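Local coordinates for guanine deaminase (Escherichia coli, PDB 6OHB), which catalyses the zinc-dependent hydrolytic deamination of guanine to xanthine and ammonia, the step that starts guanine on its way through purine degradation, at residues A[199-204]-A[383-388]; A[151-156]-A[163-168]; A[426-429]-A[434-437]. One frame throughout, in Å; residues are numbered along the deposited sequence.

Contact 1 (A[199-204]-A[383-388])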
loop_
_atom_site.group_PDB
_atom_site.type_symbol
_atom_site.label_atom_id
_atom_site.label_comp_id
_atom_site.label_asym_id
_atom_site.label_seq_id
_atom_site.Cartn_x
_atom_site.Cartn_y
_atom_site.Cartn_z
ATOM N N ASN A 199 -34.140 10.220 -6.843
ATOM C CA ASN A 199 -34.837 8.947 -7.044
ATOM C C ASN A 199 -34.372 7.986 -5.955
ATOM O O ASN A 199 -33.279 7.421 -6.026
ATOM C CB ASN A 199 -34.566 8.398 -8.440
ATOM C CG ASN A 199 -35.344 7.125 -8.741
ATOM O OD1 ASN A 199 -35.792 6.421 -7.839
ATOM N ND2 ASN A 199 -35.495 6.821 -10.023
ATOM N N GLY A 200 -35.207 7.797 -4.941
ATOM C CA GLY A 200 -34.774 7.049 -3.774
ATOM C C GLY A 200 -33.676 7.811 -3.059
ATOM O O GLY A 200 -33.803 9.007 -2.773
ATOM N N ARG A 201 -32.575 7.124 -2.770
ATOM C CA ARG A 201 -31.428 7.742 -2.128
ATOM C C ARG A 201 -30.376 8.186 -3.139
ATOM O O ARG A 201 -29.290 8.616 -2.743
ATOM C CB ARG A 201 -30.812 6.786 -1.102
ATOM C CG ARG A 201 -31.740 6.412 0.055
ATOM C CD ARG A 201 -31.155 5.263 0.878
ATOM N NE ARG A 201 -30.040 5.704 1.714
ATOM C CZ ARG A 201 -28.998 4.949 2.050
ATOM N NH1 ARG A 201 -28.904 3.696 1.624
ATOM N NH2 ARG A 201 -28.041 5.454 2.813
ATOM N N LEU A 202 -30.684 8.108 -4.429
ATOM C CA LEU A 202 -29.742 8.504 -5.461
ATOM C C LEU A 202 -29.696 10.022 -5.590
ATOM O O LEU A 202 -30.659 10.728 -5.274
ATOM C CB LEU A 202 -30.126 7.881 -6.803
ATOM C CG LEU A 202 -30.186 6.354 -6.825
ATOM C CD1 LEU A 202 -30.656 5.853 -8.181
ATOM C CD2 LEU A 202 -28.826 5.759 -6.471
ATOM N N LEU A 203 -28.550 10.522 -6.048
ATOM C CA LEU A 203 -28.324 11.948 -6.225
ATOM C C LEU A 203 -27.478 12.164 -7.471
ATOM O O LEU A 203 -26.647 11.323 -7.826
ATOM C CB LEU A 203 -27.630 12.565 -5.001
ATOM C CG LEU A 203 -28.334 12.388 -3.652
ATOM C CD1 LEU A 203 -27.388 12.647 -2.489
ATOM C CD2 LEU A 203 -29.552 13.296 -3.569
ATOM N N TYR A 204 -27.688 13.299 -8.133
ATOM C CA TYR A 204 -26.994 13.608 -9.377
ATOM C C TYR A 204 -25.958 14.706 -9.163
ATOM O O TYR A 204 -26.185 15.654 -8.407
ATOM C CB TYR A 204 -27.971 14.023 -10.484
ATOM C CG TYR A 204 -27.296 14.142 -11.837
ATOM C CD1 TYR A 204 -26.637 15.315 -12.209
ATOM C CD2 TYR A 204 -27.301 13.083 -12.732
ATOM C CE1 TYR A 204 -26.008 15.421 -13.431
ATOM C CE2 TYR A 204 -26.677 13.184 -13.956
ATOM C CZ TYR A 204 -26.031 14.354 -14.299
ATOM O OH TYR A 204 -25.405 14.462 -15.516
ATOM N N GLY A 383 -32.216 8.275 13.769
ATOM C CA GLY A 383 -32.684 8.938 12.574
ATOM C C GLY A 383 -31.778 8.817 11.359
ATOM O O GLY A 383 -32.252 9.015 10.235
ATOM N N LYS A 384 -30.495 8.501 11.544
ATOM C CA LYS A 384 -29.583 8.371 10.412
ATOM C C LYS A 384 -29.876 7.116 9.596
ATOM O O LYS A 384 -30.395 6.118 10.106
ATOM C CB LYS A 384 -28.132 8.323 10.888
ATOM C CG LYS A 384 -27.624 9.609 11.499
ATOM C CD LYS A 384 -27.581 10.722 10.479
ATOM C CE LYS A 384 -26.805 11.901 11.025
ATOM N NZ LYS A 384 -25.345 11.594 11.049
ATOM N N GLU A 385 -29.529 7.173 8.313
ATOM C CA GLU A 385 -29.677 6.008 7.451
ATOM C C GLU A 385 -28.678 4.927 7.849
ATOM O O GLU A 385 -27.507 5.205 8.123
ATOM C CB GLU A 385 -29.507 6.414 5.989
ATOM C CG GLU A 385 -30.542 7.453 5.576
ATOM C CD GLU A 385 -30.297 8.053 4.208
ATOM O OE1 GLU A 385 -29.225 7.794 3.610
ATOM O OE2 GLU A 385 -31.186 8.800 3.740
ATOM N N ALA A 386 -29.155 3.683 7.894
ATOM C CA ALA A 386 -28.386 2.577 8.469
ATOM C C ALA A 386 -27.501 1.934 7.397
ATOM O O ALA A 386 -27.747 0.833 6.907
ATOM C CB ALA A 386 -29.325 1.563 9.115
ATOM N N ASP A 387 -26.439 2.655 7.052
ATOM C CA ASP A 387 -25.364 2.154 6.200
ATOM C C ASP A 387 -24.182 1.893 7.119
ATOM O O ASP A 387 -23.626 2.836 7.689
ATOM C CB ASP A 387 -24.968 3.168 5.126
ATOM C CG ASP A 387 -26.093 3.502 4.164
ATOM O OD1 ASP A 387 -27.072 2.727 4.060
ATOM O OD2 ASP A 387 -25.986 4.561 3.506
ATOM N N PHE A 388 -23.789 0.631 7.276
ATOM C CA PHE A 388 -22.673 0.368 8.173
ATOM C C PHE A 388 -21.936 -0.893 7.744
ATOM O O PHE A 388 -22.406 -1.667 6.908
ATOM C CB PHE A 388 -23.125 0.273 9.637
ATOM C CG PHE A 388 -24.135 -0.815 9.912
ATOM C CD1 PHE A 388 -25.490 -0.585 9.735
ATOM C CD2 PHE A 388 -23.728 -2.052 10.395
ATOM C CE1 PHE A 388 -26.421 -1.577 10.008
ATOM C CE2 PHE A 388 -24.653 -3.046 10.673
ATOM C CZ PHE A 388 -26.002 -2.807 10.478
#
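Arg201 and Asp387 approach from opposite directions while Arg201 slides past Glu385, so that one guanidinium meets two carboxylates at its edge. A bend at chi3 (74°) in the Arg201 chain turns NE and NH2 to the Glu385 side, with NH2 and NH1 facing Asp387. Glu385 contributes a single oxygen, OE1, which lies in the guanidinium plane and is reached by two nitrogens: Arg201 NH2 donates to Glu385 OE1 at 2.7 Å, while Arg201 NE makes a weak bond to the same Glu385 OE1 at 2.9 Å. The carboxylate of Glu385 stands nearly upright to the guanidinium, the two planes being 84° apart, and NH2 approaches OE1 from above the carboxylate plane. Asp387 is turned less steeply, at 48°. Its OD1 takes a weak bond from Arg201 NH1 at 3.2 Å, and its OD2 is modelled at 2.3 Å from Arg201 NH2, a salt bridge whose exact length is doubtful.

Each member has a further partner. Glu385 OE2 pairs with Arg162, Arg201 NH1 also donates to the carbonyl of Asn160, and Asp387 OD1 accepts the backbone N-H of Asp431. All three residues of the network are buried, and the two carboxylates probably offset the cost of burying the arginine's charge.

Arg201 is carried by a type II' turn, Asn199 to Leu202, just ahead of barrel strand 203-208; the acids flank Ala386, the centre of an inverse gamma turn. This is a buried salt-bridge network between the N-terminal end of the strands of an amidohydrolase TIM barrel and the loop 383-388 that leads into strand 388-391, away from the zinc site.

Contact 2 (A[151-156]-A[163-168]); sequences ALFEAA and MIAGKV
This is apolar helix-on-strand packing inside the TIM barrel: one side of helix 146-158 lies against strand 164-169, the strand that follows it in a beta-alpha-beta unit begun by strand 135-141. No hydrogen bond crosses between the segments; the contact is made mostly by side chains, and every residue that touches is buried.

The small side chain of Ala165 is consistent with the close approach of the helix. Its CB meets two helix side chains, 3.6 Å from Phe153 CZ and 3.9 Å from Leu152 CD2. The Phe153 ring reaches over with its far end leading, meeting the methyl obliquely, and the carbonyl oxygen of Met163 lies near the ring plane, at the edge. Two residues earlier on the strand, Met163 sends its thioether back toward the helix: CG is anti to the backbone N (chi1 162°), and the sulfur rests against both Ala156 and Leu152. Met163 SD is 3.8 Å from Ala156 CB and 4.0 Å from Leu152 CG. Leu152 therefore touches both strand residues, the sulfur through CG and CD2 and the alanine methyl through CD2.

The Phe153 ring also stacks on Trp196 of helix 182-196, bridging to the next helix of the barrel. With an alanine here, the methyl of Ala165 and the ring of Trp196 lose their aromatic neighbour, and a gap would probably open between helix and strand.

Leu152 touches Tyr85, a probable substrate-binding residue, and Met163 packs on Ile127 and Leu130 of helix 116-132. Strand 164-169 itself is hydrogen-bonded to strand 135-141 through Ile164 and to strand 203-208 through Ala165.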
loop_
_atom_site.group_PDB
_atom_site.type_symbol
_atom_site.label_atom_id
_atom_site.label_comp_id
_atom_site.label_asym_id
_atom_site.label_seq_id
_atom_site.Cartn_x
_atom_site.Cartn_y
_atom_site.Cartn_z
ATOM N N ALA A 151 -27.024 2.635 -16.502
ATOM C CA ALA A 151 -26.694 1.308 -15.985
ATOM C C ALA A 151 -26.173 1.385 -14.554
ATOM O O ALA A 151 -26.555 0.576 -13.693
ATOM C CB ALA A 151 -25.667 0.635 -16.896
ATOM N N LEU A 152 -25.288 2.349 -14.287
ATOM C CA LEU A 152 -24.744 2.522 -12.943
ATOM C C LEU A 152 -25.844 2.852 -11.938
ATOM O O LEU A 152 -25.897 2.276 -10.841
ATOM C CB LEU A 152 -23.680 3.618 -12.953
ATOM C CG LEU A 152 -23.089 3.942 -11.584
ATOM C CD1 LEU A 152 -22.171 2.813 -11.141
ATOM C CD2 LEU A 152 -22.354 5.272 -11.609
ATOM N N PHE A 153 -26.730 3.789 -12.296
ATOM C CA PHE A 153 -27.820 4.168 -11.405
ATOM C C PHE A 153 -28.783 3.006 -11.183
ATOM O O PHE A 153 -29.318 2.841 -10.083
ATOM C CB PHE A 153 -28.553 5.389 -11.957
ATOM C CG PHE A 153 -28.018 6.698 -11.449
ATOM C CD1 PHE A 153 -27.760 6.880 -10.101
ATOM C CD2 PHE A 153 -27.774 7.745 -12.318
ATOM C CE1 PHE A 153 -27.269 8.084 -9.630
ATOM C CE2 PHE A 153 -27.284 8.953 -11.854
ATOM C CZ PHE A 153 -27.030 9.121 -10.509
ATOM N N GLU A 154 -29.009 2.182 -12.212
ATOM C CA GLU A 154 -29.863 1.009 -12.040
ATOM C C GLU A 154 -29.267 0.059 -11.012
ATOM O O GLU A 154 -29.963 -0.415 -10.099
ATOM C CB GLU A 154 -30.023 0.275 -13.372
ATOM C CG GLU A 154 -31.011 0.851 -14.356
ATOM C CD GLU A 154 -31.329 -0.148 -15.454
ATOM O OE1 GLU A 154 -31.976 0.236 -16.449
ATOM O OE2 GLU A 154 -30.924 -1.324 -15.318
ATOM N N ALA A 155 -27.963 -0.213 -11.141
ATOM C CA ALA A 155 -27.296 -1.096 -10.189
ATOM C C ALA A 155 -27.361 -0.535 -8.773
ATOM O O ALA A 155 -27.636 -1.270 -7.817
ATOM C CB ALA A 155 -25.844 -1.327 -10.611
ATOM N N ALA A 156 -27.122 0.769 -8.617
ATOM C CA ALA A 156 -27.151 1.364 -7.281
ATOM C C ALA A 156 -28.561 1.385 -6.693
ATOM O O ALA A 156 -28.736 1.210 -5.481
ATOM C CB ALA A 156 -26.565 2.775 -7.324
ATOM N N MET A 163 -25.926 7.150 -3.540
ATOM C CA MET A 163 -24.798 7.388 -4.421
ATOM C C MET A 163 -25.027 8.679 -5.195
ATOM O O MET A 163 -26.138 8.942 -5.664
ATOM C CB MET A 163 -24.608 6.217 -5.399
ATOM C CG MET A 163 -23.751 6.542 -6.613
ATOM S SD MET A 163 -23.639 5.173 -7.775
ATOM C CE MET A 163 -22.793 3.948 -6.775
ATOM N N ILE A 164 -23.970 9.467 -5.341
ATOM C CA ILE A 164 -23.980 10.643 -6.198
ATOM C C ILE A 164 -23.190 10.309 -7.456
ATOM O O ILE A 164 -22.039 9.861 -7.376
ATOM C CB ILE A 164 -23.380 11.864 -5.481
ATOM C CG1 ILE A 164 -23.855 11.925 -4.032
ATOM C CG2 ILE A 164 -23.725 13.147 -6.234
ATOM C CD1 ILE A 164 -23.235 13.057 -3.239
ATOM N N ALA A 165 -23.809 10.517 -8.614
ATOM C CA ALA A 165 -23.172 10.223 -9.886
ATOM C C ALA A 165 -23.701 11.195 -10.931
ATOM O O ALA A 165 -24.677 11.918 -10.706
ATOM C CB ALA A 165 -23.416 8.769 -10.303
ATOM N N GLY A 166 -23.042 11.209 -12.082
ATOM C CA GLY A 166 -23.454 12.083 -13.161
ATOM C C GLY A 166 -22.706 11.761 -14.433
ATOM O O GLY A 166 -21.668 11.090 -14.417
ATOM N N LYS A 167 -23.257 12.247 -15.541
ATOM C CA LYS A 167 -22.645 12.070 -16.850
ATOM C C LYS A 167 -21.477 13.030 -17.034
ATOM O O LYS A 167 -21.554 14.204 -16.665
ATOM C CB LYS A 167 -23.685 12.290 -17.947
ATOM C CG LYS A 167 -23.141 12.243 -19.356
ATOM C CD LYS A 167 -24.101 12.914 -20.324
ATOM C CE LYS A 167 -23.460 14.120 -20.990
ATOM N NZ LYS A 167 -22.293 13.736 -21.824
ATOM N N VAL A 168 -20.391 12.523 -17.620
ATOM C CA VAL A 168 -19.229 13.358 -17.897
ATOM C C VAL A 168 -19.562 14.328 -19.022
ATOM O O VAL A 168 -20.131 13.940 -20.050
ATOM C CB VAL A 168 -18.014 12.491 -18.259
ATOM C CG1 VAL A 168 -16.833 13.372 -18.639
ATOM C CG2 VAL A 168 -17.645 11.573 -17.111
#

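Contact 3 (A[426-429]-A[434-437]); sequences YRTY and LVYE
Arg427 crosses Leu434 and Glu437 on one side of this two-stranded hairpin. Its CB lies 4.0 Å from Leu434 CD1, and a bend at chi2 (-79°) then turns the chain across the partner strand. CD rests against two neighbours at once, Leu434 CD1 and, at 3.7 Å, Glu437 CB. From NE through CZ to NH1 the guanidinium lies with one face over that same Glu437 CB, while the ring of Tyr426 covers the other face. At the tip, Arg427 NH1 sits over the centre of the Tyr426 ring and donates to Tyr426 O at 2.9 Å, coming from above the carbonyl plane. The carboxylate of Glu437 stays apart: Glu437 OE1 is 4.4 Å from Arg427 NE and lies well out of the guanidinium plane, so any attraction is of charge alone.

Leu434 also covers Tyr429, its CB forming a CH-pi contact over the ring face, 4.1 Å from the Tyr429 centroid. The Tyr429 hydroxyl hydrogen-bonds with that of Tyr69, and the Tyr429 ring stacks on Phe388. Thr428 and Tyr436 occupy the other side of the hairpin, where Thr428 OG1 hydrogen-bonds to the carbonyl of Leu131.

The backbones pair antiparallel. Thr428 N donates to Tyr436 O at 2.9 Å, and Thr428 O accepts two N-H groups, Val435 N at 2.8 Å and Tyr436 N at 3.1 Å. That doubled grip, with Val435 and Tyr436 both set against Thr428, marks a classic beta bulge in a C-terminal beta hairpin, whose strand 425-430 pairs in turn with strand 388-391.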
loop_
_atom_site.group_PDB
_atom_site.type_symbol
_atom_site.label_atom_id
_atom_site.label_comp_id
_atom_site.label_asym_id
_atom_site.label_seq_id
_atom_site.Cartn_x
_atom_site.Cartn_y
_atom_site.Cartn_z
ATOM N N TYR A 426 -16.204 -7.769 6.865
ATOM C CA TYR A 426 -16.926 -9.004 7.163
ATOM C C TYR A 426 -18.377 -8.936 6.699
ATOM O O TYR A 426 -18.893 -9.902 6.119
ATOM C CB TYR A 426 -16.849 -9.287 8.671
ATOM C CG TYR A 426 -17.469 -10.588 9.144
ATOM C CD1 TYR A 426 -16.888 -11.820 8.839
ATOM C CD2 TYR A 426 -18.619 -10.582 9.931
ATOM C CE1 TYR A 426 -17.450 -13.014 9.289
ATOM C CE2 TYR A 426 -19.189 -11.770 10.390
ATOM C CZ TYR A 426 -18.604 -12.980 10.065
ATOM O OH TYR A 426 -19.172 -14.154 10.517
ATOM N N ARG A 427 -19.046 -7.811 6.944
ATOM C CA ARG A 427 -20.415 -7.637 6.475
ATOM C C ARG A 427 -20.607 -6.183 6.066
ATOM O O ARG A 427 -19.997 -5.279 6.644
ATOM C CB ARG A 427 -21.460 -8.006 7.557
ATOM C CG ARG A 427 -21.471 -9.464 8.056
ATOM C CD ARG A 427 -22.177 -10.409 7.091
ATOM N NE ARG A 427 -22.257 -11.779 7.604
ATOM C CZ ARG A 427 -21.281 -12.685 7.516
ATOM N NH1 ARG A 427 -20.121 -12.384 6.932
ATOM N NH2 ARG A 427 -21.466 -13.902 8.011
ATOM N N THR A 428 -21.463 -5.959 5.071
ATOM C CA THR A 428 -21.851 -4.608 4.684
ATOM C C THR A 428 -23.371 -4.520 4.627
ATOM O O THR A 428 -24.022 -5.303 3.916
ATOM C CB THR A 428 -21.236 -4.192 3.337
ATOM O OG1 THR A 428 -19.808 -4.251 3.428
ATOM C CG2 THR A 428 -21.644 -2.764 2.979
ATOM N N TYR A 429 -23.914 -3.540 5.358
ATOM C CA TYR A 429 -25.336 -3.235 5.411
ATOM C C TYR A 429 -25.587 -1.909 4.703
ATOM O O TYR A 429 -24.924 -0.903 4.999
ATOM C CB TYR A 429 -25.827 -3.134 6.862
ATOM C CG TYR A 429 -26.023 -4.454 7.584
ATOM C CD1 TYR A 429 -24.932 -5.188 8.049
ATOM C CD2 TYR A 429 -27.301 -4.959 7.819
ATOM C CE1 TYR A 429 -25.109 -6.399 8.720
ATOM C CE2 TYR A 429 -27.488 -6.166 8.485
ATOM C CZ TYR A 429 -26.390 -6.880 8.935
ATOM O OH TYR A 429 -26.577 -8.076 9.599
ATOM N N LEU A 434 -28.622 -6.253 4.891
ATOM C CA LEU A 434 -27.358 -6.923 4.614
ATOM C C LEU A 434 -27.210 -7.095 3.108
ATOM O O LEU A 434 -27.957 -7.860 2.488
ATOM C CB LEU A 434 -27.298 -8.265 5.338
ATOM C CG LEU A 434 -26.059 -9.118 5.051
ATOM C CD1 LEU A 434 -24.803 -8.354 5.426
ATOM C CD2 LEU A 434 -26.127 -10.429 5.820
ATOM N N VAL A 435 -26.248 -6.389 2.512
ATOM C CA VAL A 435 -26.034 -6.465 1.072
ATOM C C VAL A 435 -24.705 -7.100 0.703
ATOM O O VAL A 435 -24.468 -7.337 -0.495
ATOM C CB VAL A 435 -26.156 -5.080 0.404
ATOM C CG1 VAL A 435 -27.582 -4.559 0.522
ATOM C CG2 VAL A 435 -25.174 -4.100 1.024
ATOM N N TYR A 436 -23.826 -7.373 1.668
ATOM C CA TYR A 436 -22.633 -8.144 1.331
ATOM C C TYR A 436 -22.164 -8.942 2.537
ATOM O O TYR A 436 -22.131 -8.427 3.658
ATOM C CB TYR A 436 -21.491 -7.255 0.825
ATOM C CG TYR A 436 -20.136 -7.941 0.797
ATOM C CD1 TYR A 436 -19.754 -8.736 -0.281
ATOM C CD2 TYR A 436 -19.232 -7.782 1.845
ATOM C CE1 TYR A 436 -18.506 -9.360 -0.311
ATOM C CE2 TYR A 436 -17.991 -8.400 1.829
ATOM C CZ TYR A 436 -17.632 -9.185 0.748
ATOM O OH TYR A 436 -16.399 -9.799 0.733
ATOM N N GLU A 437 -21.768 -10.191 2.280
ATOM C CA GLU A 437 -21.184 -11.066 3.287
ATOM C C GLU A 437 -19.972 -11.771 2.694
ATOM O O GLU A 437 -20.072 -12.403 1.639
ATOM C CB GLU A 437 -22.205 -12.091 3.798
ATOM C CG GLU A 437 -22.974 -12.799 2.708
ATOM C CD GLU A 437 -24.071 -13.682 3.253
ATOM O OE1 GLU A 437 -24.670 -13.330 4.300
ATOM O OE2 GLU A 437 -24.320 -14.735 2.626
#

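Overall arrangement
Contacts 1 and 2 are buried and meet in the barrel through the neighbouring strands 203-208 and 164-169, where Leu203 bonds through its backbone to Met163 and Ala165; the other half of contact 1, 383-388, is a loop outside those strands. Contact 2 is made chiefly by apolar side chains and lies nearest the active site, the Ala165 side chain being about 13 Å from the zinc ion; contact 1, at the N-terminal end of the barrel strands, uses buried charges instead. Contact 3 is partly exposed, and backbone hydrogen bonds carry it, with aromatic and aliphatic packing added. Segment 383-388 links it to contact 1, since Phe388 O accepts the N-H of Tyr429. Contacts 2 and 3 do not touch.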